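Local coordinates for 2',5'-phosphodiesterase 12 (PDB 4Z0V), which belongs to the endonuclease/exonuclease/phosphatase family and also has an N-terminal domain probably of the E-set kind, at residues Q14-I19 with F23-K28; I300-A305 with Y337-N342; V304-I309 with F369-A374. One frame throughout, in Å; residues are numbered along the deposited sequence.

From the N terminus, interaction 1 is the first to close: it folds residues 14-19 back onto 23-28 within the connection between strands 9-14 and 28-32 of the N-terminal domain. Interactions 2 and 3 follow far along the chain, on the opposite side of its centre, with centres about 40 and 38 Å from that of interaction 1. Both start from helix 295-316 and share Val304 and Ala305. Their loops thus open from the same stretch, and that of interaction 3 runs on past 337-342 to 369-374. Interaction 2 joins this helix to helix 335-342, interaction 3 to strand 371-373, and Val340 and Leu371 pack together between them.

Interaction 1. Residues Q14-I19 with F23-K28; sequences QLPRYI and FPVCPK
The backbone N-H of Lys28 donates to Gln14 O at 2.8 Å, and Gln14 N returns a bond of 3.0 Å to Lys28 O. The two residues thus form an antiparallel hydrogen-bonded pair where strand 9-14 ends and strand 28-32 begins. Their CB atoms stand 3.9 Å apart on the same face of the sheet. The Lys28 side chain runs fully extended from there, with CG anti to the backbone N (chi1 -180°), and carries NZ to a salt bridge with Asp190, on helix 185-198 of the endonuclease/exonuclease/phosphatase region. Past this pair the regular pairing stops. Pro16 has no N-H to offer Cys26 O, which instead lies 4.2 Å from Pro16 CD, and apolar contacts take over.

Val25 is central among them and uses its two methyls separately. CG1, on the far side of CB from the valine's own amide nitrogen (chi1 179°), meets the Pro16 ring 3.7 Å from CD, while CG2 reaches Ile19 CG2 at 3.7 Å; each of these partners crosses the valine at roughly a right angle. Leu15 points its CB away from the opposite segment, yet its CD2 still lies 4.1 Å from Pro27 CB. Trp43 touches Leu15, Val25 and Pro27, which joins this packing to strand 40-46. On the 23-28 side, Cys26 packs on Ala195 and the Phe23 ring makes a cation-pi contact with Lys168.

The chemistry is therefore divided: between the two segments, one pair of backbone bonds fixes the mouth of the loop and aliphatic packing fills in behind it, while the lysine charge is paired chiefly with Asp190 across the domain boundary.

Interaction 2. Residues I300-A305 with Y337-N342; sequences IQMAVA and YHFVIN
Two neighbouring helices of the endonuclease/exonuclease/phosphatase fold, an alpha/beta sandwich with helices flanking its sheets, meet here through Met302 and Ala303 on one and Phe339 and Val340 on the other. The short helical segments run in nearly the same direction, 28° apart, with axes approaching to 10.5 Å, a spacing bridged wholly by apolar groups. Met302 and Phe339 reach toward each other across the gap. Met302 CG, turned away from its own amide nitrogen (chi1 179°), lies near the plane of the Phe339 ring, at the edge, 3.8 Å from CD2. The same methylene is 3.8 Å from Val340 CG2. The bend at chi2 (54°) turns SD back to 3.8 Å from Val340 CG2 as well, so this methyl is touched by two successive atoms of the methionine. The next ring carbon, Phe339 CE2, also meets Ala303, whose CA lies obliquely at 4.0 Å; the small CB, 4.3 Å from the same ring carbon, lets the ring come close to the helix backbone.

His367 meets Phe339 edge-to-face and also hydrogen-bonds through NE2 to Phe339 O, linking the short helix to the loop after strand 365-366. Leu365 of strand 365-366 touches both Ala303 and Phe339, Phe395 of strand 387-397 packs against Val340, and helix 232-238 borders helix 295-316 through Ile300, Gln301, Val304 and Ala305.

Interaction 3. Residues V304-I309 with F369-A374; sequences VALAHI and FKLKSA
An extended segment passes beside one turn of helix, its backbone closest where the CA atoms of Leu306 and Phe369 stand 8.1 Å apart, and the side chains of Phe369 and Leu371, separated by Lys370, both point at that turn. The Phe369 ring does most of the touching. With CG anti to the carbonyl carbon and beside the backbone N (chi1 -75°), the ring is directed at the helix and presents its far edge to Leu306 O, which lies near the ring plane and 3.3 Å from CE2. The carbonyl oxygen thus faces the rim of C-H groups, a contact that is probably weakly favourable. Leu306 CB is 4.1 Å from the same CE2. Leu306 CD2 sits above the ring plane, just beyond the rim, 4.1 Å from Phe369 CD2 and 4.0 Å from Leu371 CD1. Leu306 runs in the opposite sense to both of its partners, sliding past each. One helical turn on, Ile309 crosses the phenyl at about a right angle, and its CG2 approaches CZ obliquely at 3.9 Å.

This is helix-on-sheet packing of the alpha/beta sandwich: strand 371-373 pairs antiparallel with strand 387-397, and helix 295-316 lies against that sheet. Val322, on strand 322-327 of the same sheet, touches both Ile309 and Phe369, while Phe324 meets Ile309 and Ala305. Arg310, next along the helix, makes a cation-pi contact with the Phe369 ring, and the backbone N of Phe369 is hydrogen-bonded to His367 ND1, just before the strand.

Interaction 1. Residues Q14-I19 with F23-K28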
loop_
_atom_site.group_PDB
_atom_site.type_symbol
_atom_site.label_atom_id
_atom_site.label_comp_id
_atom_site.label_asym_id
_atom_site.label_seq_id
_atom_site.Cartn_x
_atom_site.Cartn_y
_atom_site.Cartn_z
ATOM N N GLN A 14 17.006 -15.229 0.041
ATOM C CA GLN A 14 17.167 -14.542 1.325
ATOM C C GLN A 14 16.015 -14.824 2.282
ATOM O O GLN A 14 14.862 -14.918 1.868
ATOM C CB GLN A 14 17.268 -13.014 1.125
ATOM C CG GLN A 14 18.510 -12.523 0.385
ATOM C CD GLN A 14 18.690 -11.024 0.420
ATOM O OE1 GLN A 14 18.385 -10.346 1.413
ATOM N NE2 GLN A 14 19.266 -10.484 -0.638
ATOM N N LEU A 15 16.320 -14.905 3.582
ATOM C CA LEU A 15 15.304 -15.111 4.615
ATOM C C LEU A 15 15.194 -13.848 5.458
ATOM O O LEU A 15 16.201 -13.134 5.582
ATOM C CB LEU A 15 15.664 -16.322 5.513
ATOM C CG LEU A 15 15.538 -17.728 4.935
ATOM C CD1 LEU A 15 16.104 -18.756 5.903
ATOM C CD2 LEU A 15 14.093 -18.082 4.670
ATOM N N PRO A 16 14.033 -13.542 6.092
ATOM C CA PRO A 16 13.991 -12.389 7.008
ATOM C C PRO A 16 14.924 -12.587 8.210
ATOM O O PRO A 16 15.327 -13.717 8.528
ATOM C CB PRO A 16 12.532 -12.334 7.466
ATOM C CG PRO A 16 12.009 -13.703 7.226
ATOM C CD PRO A 16 12.737 -14.257 6.060
ATOM N N ARG A 17 15.301 -11.475 8.840
ATOM C CA ARG A 17 16.209 -11.468 10.001
ATOM C C ARG A 17 15.489 -11.650 11.294
ATOM O O ARG A 17 16.108 -11.949 12.310
ATOM C CB ARG A 17 16.943 -10.127 10.086
ATOM C CG ARG A 17 17.862 -9.947 8.961
ATOM C CD ARG A 17 18.886 -8.899 9.254
ATOM N NE ARG A 17 19.704 -8.825 8.066
ATOM C CZ ARG A 17 20.791 -9.551 7.869
ATOM N NH1 ARG A 17 21.429 -9.486 6.720
ATOM N NH2 ARG A 17 21.259 -10.338 8.833
ATOM N N TYR A 18 14.205 -11.346 11.269
ATOM C CA TYR A 18 13.298 -11.390 12.393
ATOM C C TYR A 18 12.197 -12.385 12.039
ATOM O O TYR A 18 11.522 -12.214 11.032
ATOM C CB TYR A 18 12.746 -9.968 12.635
ATOM C CG TYR A 18 12.246 -9.655 14.030
ATOM C CD1 TYR A 18 12.467 -8.409 14.608
ATOM C CD2 TYR A 18 11.477 -10.572 14.741
ATOM C CE1 TYR A 18 12.007 -8.114 15.891
ATOM C CE2 TYR A 18 11.019 -10.291 16.025
ATOM C CZ TYR A 18 11.275 -9.059 16.593
ATOM O OH TYR A 18 10.798 -8.791 17.853
ATOM N N ILE A 19 12.096 -13.474 12.804
ATOM C CA ILE A 19 11.094 -14.500 12.568
ATOM C C ILE A 19 10.259 -14.628 13.844
ATOM O O ILE A 19 10.831 -14.851 14.913
ATOM C CB ILE A 19 11.767 -15.836 12.139
ATOM C CG1 ILE A 19 12.386 -15.700 10.727
ATOM C CG2 ILE A 19 10.750 -16.989 12.210
ATOM C CD1 ILE A 19 13.276 -16.834 10.304
ATOM N N PHE A 23 3.648 -15.554 12.419
ATOM C CA PHE A 23 3.924 -14.559 11.365
ATOM C C PHE A 23 4.575 -15.267 10.200
ATOM O O PHE A 23 5.538 -16.016 10.408
ATOM C CB PHE A 23 4.800 -13.398 11.867
ATOM C CG PHE A 23 4.023 -12.463 12.762
ATOM C CD1 PHE A 23 3.673 -12.842 14.055
ATOM C CD2 PHE A 23 3.564 -11.238 12.281
ATOM C CE1 PHE A 23 2.910 -12.000 14.863
ATOM C CE2 PHE A 23 2.808 -10.392 13.097
ATOM C CZ PHE A 23 2.459 -10.792 14.367
ATOM N N PRO A 24 4.045 -15.072 8.980
ATOM C CA PRO A 24 4.585 -15.807 7.823
ATOM C C PRO A 24 6.009 -15.413 7.484
ATOM O O PRO A 24 6.331 -14.233 7.459
ATOM C CB PRO A 24 3.612 -15.450 6.678
ATOM C CG PRO A 24 2.990 -14.134 7.090
ATOM C CD PRO A 24 2.869 -14.244 8.601
ATOM N N VAL A 25 6.862 -16.423 7.234
ATOM C CA VAL A 25 8.263 -16.279 6.835
ATOM C C VAL A 25 8.250 -16.324 5.314
ATOM O O VAL A 25 7.934 -17.378 4.740
ATOM C CB VAL A 25 9.175 -17.385 7.447
ATOM C CG1 VAL A 25 10.620 -17.202 6.982
ATOM C CG2 VAL A 25 9.100 -17.378 8.970
ATOM N N CYS A 26 8.519 -15.171 4.679
ATOM C CA CYS A 26 8.412 -15.006 3.228
ATOM C C CYS A 26 9.786 -14.821 2.611
ATOM O O CYS A 26 10.331 -13.718 2.621
ATOM C CB CYS A 26 7.486 -13.833 2.907
ATOM S SG CYS A 26 5.870 -13.938 3.712
ATOM N N PRO A 27 10.387 -15.904 2.100
ATOM C CA PRO A 27 11.729 -15.772 1.535
ATOM C C PRO A 27 11.752 -14.936 0.273
ATOM O O PRO A 27 10.815 -14.994 -0.523
ATOM C CB PRO A 27 12.129 -17.218 1.203
ATOM C CG PRO A 27 10.857 -17.972 1.086
ATOM C CD PRO A 27 9.889 -17.291 2.015
ATOM N N LYS A 28 12.854 -14.205 0.076
ATOM C CA LYS A 28 13.094 -13.503 -1.171
ATOM C C LYS A 28 13.682 -14.548 -2.093
ATOM O O LYS A 28 14.611 -15.254 -1.688
ATOM C CB LYS A 28 14.042 -12.299 -0.954
ATOM C CG LYS A 28 14.341 -11.501 -2.224
ATOM C CD LYS A 28 15.169 -10.286 -1.827
ATOM C CE LYS A 28 15.618 -9.470 -2.985
ATOM N NZ LYS A 28 16.274 -8.217 -2.529
HETATM O O HOH W 1 19.400 -7.725 -1.160
#

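Interaction 2. Residues I300-A305 with Y337-N342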
loop_
_atom_site.group_PDB
_atom_site.type_symbol
_atom_site.label_atom_id
_atom_site.label_comp_id
_atom_site.label_asym_id
_atom_site.label_seq_id
_atom_site.Cartn_x
_atom_site.Cartn_y
_atom_site.Cartn_z
ATOM N N ILE A 300 -5.378 21.708 -6.079
ATOM C CA ILE A 300 -4.762 21.808 -7.409
ATOM C C ILE A 300 -4.177 20.448 -7.784
ATOM O O ILE A 300 -4.361 20.006 -8.923
ATOM C CB ILE A 300 -3.750 22.973 -7.517
ATOM C CG1 ILE A 300 -4.519 24.336 -7.472
ATOM C CG2 ILE A 300 -2.922 22.884 -8.822
ATOM C CD1 ILE A 300 -3.737 25.403 -6.942
ATOM N N GLN A 301 -3.549 19.752 -6.821
ATOM C CA GLN A 301 -3.009 18.409 -7.120
ATOM C C GLN A 301 -4.132 17.441 -7.543
ATOM O O GLN A 301 -3.983 16.706 -8.539
ATOM C CB GLN A 301 -2.233 17.845 -5.925
ATOM C CG GLN A 301 -0.957 18.591 -5.649
ATOM C CD GLN A 301 -0.104 17.988 -4.560
ATOM O OE1 GLN A 301 -0.606 17.410 -3.581
ATOM N NE2 GLN A 301 1.204 18.262 -4.623
ATOM N N MET A 302 -5.271 17.487 -6.833
ATOM C CA MET A 302 -6.433 16.652 -7.155
ATOM C C MET A 302 -6.991 17.007 -8.548
ATOM O O MET A 302 -7.342 16.100 -9.305
ATOM C CB MET A 302 -7.516 16.780 -6.057
ATOM C CG MET A 302 -8.799 15.962 -6.320
ATOM S SD MET A 302 -8.526 14.188 -6.627
ATOM C CE MET A 302 -7.600 13.761 -5.310
ATOM N N ALA A 303 -7.038 18.298 -8.904
ATOM C CA ALA A 303 -7.531 18.724 -10.225
ATOM C C ALA A 303 -6.626 18.156 -11.352
ATOM O O ALA A 303 -7.142 17.664 -12.367
ATOM C CB ALA A 303 -7.571 20.245 -10.293
ATOM N N VAL A 304 -5.293 18.164 -11.133
ATOM C CA VAL A 304 -4.322 17.581 -12.091
ATOM C C VAL A 304 -4.575 16.067 -12.158
ATOM O O VAL A 304 -4.608 15.488 -13.258
ATOM C CB VAL A 304 -2.848 17.869 -11.697
ATOM C CG1 VAL A 304 -1.859 17.101 -12.600
ATOM C CG2 VAL A 304 -2.532 19.365 -11.715
ATOM N N ALA A 305 -4.674 15.427 -10.978
ATOM C CA ALA A 305 -4.860 13.963 -10.911
ATOM C C ALA A 305 -6.093 13.542 -11.676
ATOM O O ALA A 305 -6.022 12.615 -12.475
ATOM C CB ALA A 305 -4.960 13.486 -9.454
ATOM N N TYR A 337 -12.024 17.314 -0.501
ATOM C CA TYR A 337 -13.005 16.238 -0.403
ATOM C C TYR A 337 -14.333 16.626 -1.098
ATOM O O TYR A 337 -14.931 15.796 -1.785
ATOM C CB TYR A 337 -13.248 15.857 1.052
ATOM C CG TYR A 337 -14.115 14.627 1.184
ATOM C CD1 TYR A 337 -13.573 13.347 1.050
ATOM C CD2 TYR A 337 -15.477 14.736 1.446
ATOM C CE1 TYR A 337 -14.374 12.208 1.173
ATOM C CE2 TYR A 337 -16.279 13.607 1.596
ATOM C CZ TYR A 337 -15.726 12.347 1.448
ATOM O OH TYR A 337 -16.526 11.240 1.575
ATOM N N HIS A 338 -14.824 17.850 -0.857
ATOM C CA HIS A 338 -16.068 18.337 -1.488
ATOM C C HIS A 338 -15.955 18.259 -3.044
ATOM O O HIS A 338 -16.874 17.790 -3.737
ATOM C CB HIS A 338 -16.310 19.786 -1.030
ATOM C CG HIS A 338 -17.491 20.433 -1.681
ATOM N ND1 HIS A 338 -18.738 20.429 -1.080
ATOM C CD2 HIS A 338 -17.581 21.054 -2.881
ATOM C CE1 HIS A 338 -19.541 21.065 -1.925
ATOM N NE2 HIS A 338 -18.890 21.447 -3.029
ATOM N N PHE A 339 -14.835 18.706 -3.572
ATOM C CA PHE A 339 -14.550 18.707 -5.004
ATOM C C PHE A 339 -14.647 17.270 -5.567
ATOM O O PHE A 339 -15.341 17.043 -6.549
ATOM C CB PHE A 339 -13.167 19.329 -5.270
ATOM C CG PHE A 339 -12.684 19.239 -6.710
ATOM C CD1 PHE A 339 -13.441 19.764 -7.753
ATOM C CD2 PHE A 339 -11.475 18.618 -7.016
ATOM C CE1 PHE A 339 -12.985 19.692 -9.076
ATOM C CE2 PHE A 339 -11.024 18.540 -8.337
ATOM C CZ PHE A 339 -11.785 19.070 -9.362
ATOM N N VAL A 340 -14.052 16.280 -4.867
ATOM C CA VAL A 340 -14.066 14.891 -5.341
ATOM C C VAL A 340 -15.500 14.365 -5.417
ATOM O O VAL A 340 -15.908 13.845 -6.456
ATOM C CB VAL A 340 -13.174 13.961 -4.464
ATOM C CG1 VAL A 340 -13.317 12.493 -4.890
ATOM C CG2 VAL A 340 -11.709 14.390 -4.512
ATOM N N ILE A 341 -16.248 14.503 -4.319
ATOM C CA ILE A 341 -17.591 13.938 -4.148
ATOM C C ILE A 341 -18.684 14.683 -4.950
ATOM O O ILE A 341 -19.631 14.044 -5.407
ATOM C CB ILE A 341 -17.906 13.940 -2.609
ATOM C CG1 ILE A 341 -16.917 13.000 -1.850
ATOM C CG2 ILE A 341 -19.356 13.550 -2.288
ATOM C CD1 ILE A 341 -16.793 11.602 -2.357
ATOM N N ASN A 342 -18.574 15.998 -5.070
ATOM C CA ASN A 342 -19.637 16.810 -5.698
ATOM C C ASN A 342 -19.363 17.174 -7.132
ATOM O O ASN A 342 -20.294 17.549 -7.847
ATOM C CB ASN A 342 -19.867 18.077 -4.877
ATOM C CG ASN A 342 -20.254 17.762 -3.455
ATOM O OD1 ASN A 342 -19.589 18.194 -2.518
ATOM N ND2 ASN A 342 -21.261 16.900 -3.257
#

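Interaction 3. Residues V304-I309 with F369-A374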
loop_
_atom_site.group_PDB
_atom_site.type_symbol
_atom_site.label_atom_id
_atom_site.label_comp_id
_atom_site.label_asym_id
_atom_site.label_seq_id
_atom_site.Cartn_x
_atom_site.Cartn_y
_atom_site.Cartn_z
ATOM N N VAL A 304 -5.293 18.164 -11.133
ATOM C CA VAL A 304 -4.322 17.581 -12.091
ATOM C C VAL A 304 -4.575 16.067 -12.158
ATOM O O VAL A 304 -4.608 15.488 -13.258
ATOM C CB VAL A 304 -2.848 17.869 -11.697
ATOM C CG1 VAL A 304 -1.859 17.101 -12.600
ATOM C CG2 VAL A 304 -2.532 19.365 -11.715
ATOM N N ALA A 305 -4.674 15.427 -10.978
ATOM C CA ALA A 305 -4.860 13.963 -10.911
ATOM C C ALA A 305 -6.093 13.542 -11.676
ATOM O O ALA A 305 -6.022 12.615 -12.475
ATOM C CB ALA A 305 -4.960 13.486 -9.454
ATOM N N LEU A 306 -7.228 14.204 -11.429
ATOM C CA LEU A 306 -8.478 13.812 -12.087
ATOM C C LEU A 306 -8.432 14.053 -13.600
ATOM O O LEU A 306 -8.919 13.190 -14.341
ATOM C CB LEU A 306 -9.694 14.502 -11.446
ATOM C CG LEU A 306 -10.010 14.072 -9.988
ATOM C CD1 LEU A 306 -11.239 14.848 -9.442
ATOM C CD2 LEU A 306 -10.245 12.538 -9.866
ATOM N N ALA A 307 -7.793 15.146 -14.055
ATOM C CA ALA A 307 -7.635 15.427 -15.494
ATOM C C ALA A 307 -6.717 14.372 -16.126
ATOM O O ALA A 307 -6.969 13.933 -17.239
ATOM C CB ALA A 307 -7.071 16.827 -15.720
ATOM N N HIS A 308 -5.655 13.979 -15.414
ATOM C CA HIS A 308 -4.764 12.934 -15.898
ATOM C C HIS A 308 -5.506 11.585 -15.990
ATOM O O HIS A 308 -5.396 10.882 -16.992
ATOM C CB HIS A 308 -3.508 12.782 -14.998
ATOM C CG HIS A 308 -2.559 11.763 -15.552
ATOM N ND1 HIS A 308 -1.968 11.929 -16.803
ATOM C CD2 HIS A 308 -2.168 10.570 -15.040
ATOM C CE1 HIS A 308 -1.221 10.853 -16.998
ATOM N NE2 HIS A 308 -1.316 9.999 -15.973
ATOM N N ILE A 309 -6.257 11.235 -14.953
ATOM C CA ILE A 309 -6.984 9.961 -14.927
ATOM C C ILE A 309 -8.076 9.962 -16.011
ATOM O O ILE A 309 -8.293 8.921 -16.655
ATOM C CB ILE A 309 -7.544 9.689 -13.509
ATOM C CG1 ILE A 309 -6.376 9.385 -12.527
ATOM C CG2 ILE A 309 -8.531 8.529 -13.547
ATOM C CD1 ILE A 309 -6.740 9.571 -11.026
ATOM N N PHE A 369 -16.347 12.974 -12.867
ATOM C CA PHE A 369 -16.324 11.630 -12.302
ATOM C C PHE A 369 -17.398 11.501 -11.239
ATOM O O PHE A 369 -17.656 12.473 -10.530
ATOM C CB PHE A 369 -14.961 11.372 -11.627
ATOM C CG PHE A 369 -13.830 11.129 -12.591
ATOM C CD1 PHE A 369 -13.648 9.879 -13.173
ATOM C CD2 PHE A 369 -12.947 12.150 -12.919
ATOM C CE1 PHE A 369 -12.563 9.640 -14.031
ATOM C CE2 PHE A 369 -11.860 11.910 -13.760
ATOM C CZ PHE A 369 -11.678 10.655 -14.306
ATOM N N LYS A 370 -17.977 10.311 -11.077
ATOM C CA LYS A 370 -18.930 10.072 -9.979
ATOM C C LYS A 370 -18.215 9.142 -9.029
ATOM O O LYS A 370 -18.129 7.937 -9.293
ATOM C CB LYS A 370 -20.267 9.509 -10.482
ATOM C CG LYS A 370 -20.905 10.358 -11.584
ATOM C CD LYS A 370 -21.128 11.828 -11.176
ATOM C CE LYS A 370 -21.333 12.710 -12.393
ATOM N NZ LYS A 370 -21.322 14.149 -12.022
ATOM N N LEU A 371 -17.617 9.733 -7.972
ATOM C CA LEU A 371 -16.749 9.034 -7.025
ATOM C C LEU A 371 -17.327 8.987 -5.661
ATOM O O LEU A 371 -17.853 9.973 -5.165
ATOM C CB LEU A 371 -15.355 9.684 -6.961
ATOM C CG LEU A 371 -14.574 9.740 -8.286
ATOM C CD1 LEU A 371 -13.399 10.695 -8.178
ATOM C CD2 LEU A 371 -14.117 8.364 -8.726
ATOM N N LYS A 372 -17.250 7.822 -5.064
ATOM C CA LYS A 372 -17.748 7.601 -3.718
ATOM C C LYS A 372 -16.592 7.105 -2.887
ATOM O O LYS A 372 -15.796 6.310 -3.389
ATOM C CB LYS A 372 -18.874 6.547 -3.759
ATOM C CG LYS A 372 -19.405 6.103 -2.399
ATOM C CD LYS A 372 -20.338 4.899 -2.525
ATOM C CE LYS A 372 -20.727 4.388 -1.154
ATOM N NZ LYS A 372 -21.615 3.200 -1.227
ATOM N N SER A 373 -16.485 7.571 -1.642
ATOM C CA SER A 373 -15.485 7.018 -0.719
ATOM C C SER A 373 -16.004 5.627 -0.322
ATOM O O SER A 373 -17.025 5.504 0.375
ATOM C CB SER A 373 -15.318 7.929 0.499
ATOM O OG SER A 373 -14.457 7.267 1.409
ATOM N N ALA A 374 -15.360 4.570 -0.816
ATOM C CA ALA A 374 -15.824 3.201 -0.552
ATOM C C ALA A 374 -15.917 2.876 0.942
ATOM O O ALA A 374 -16.878 2.225 1.355
ATOM C CB ALA A 374 -14.911 2.190 -1.257
#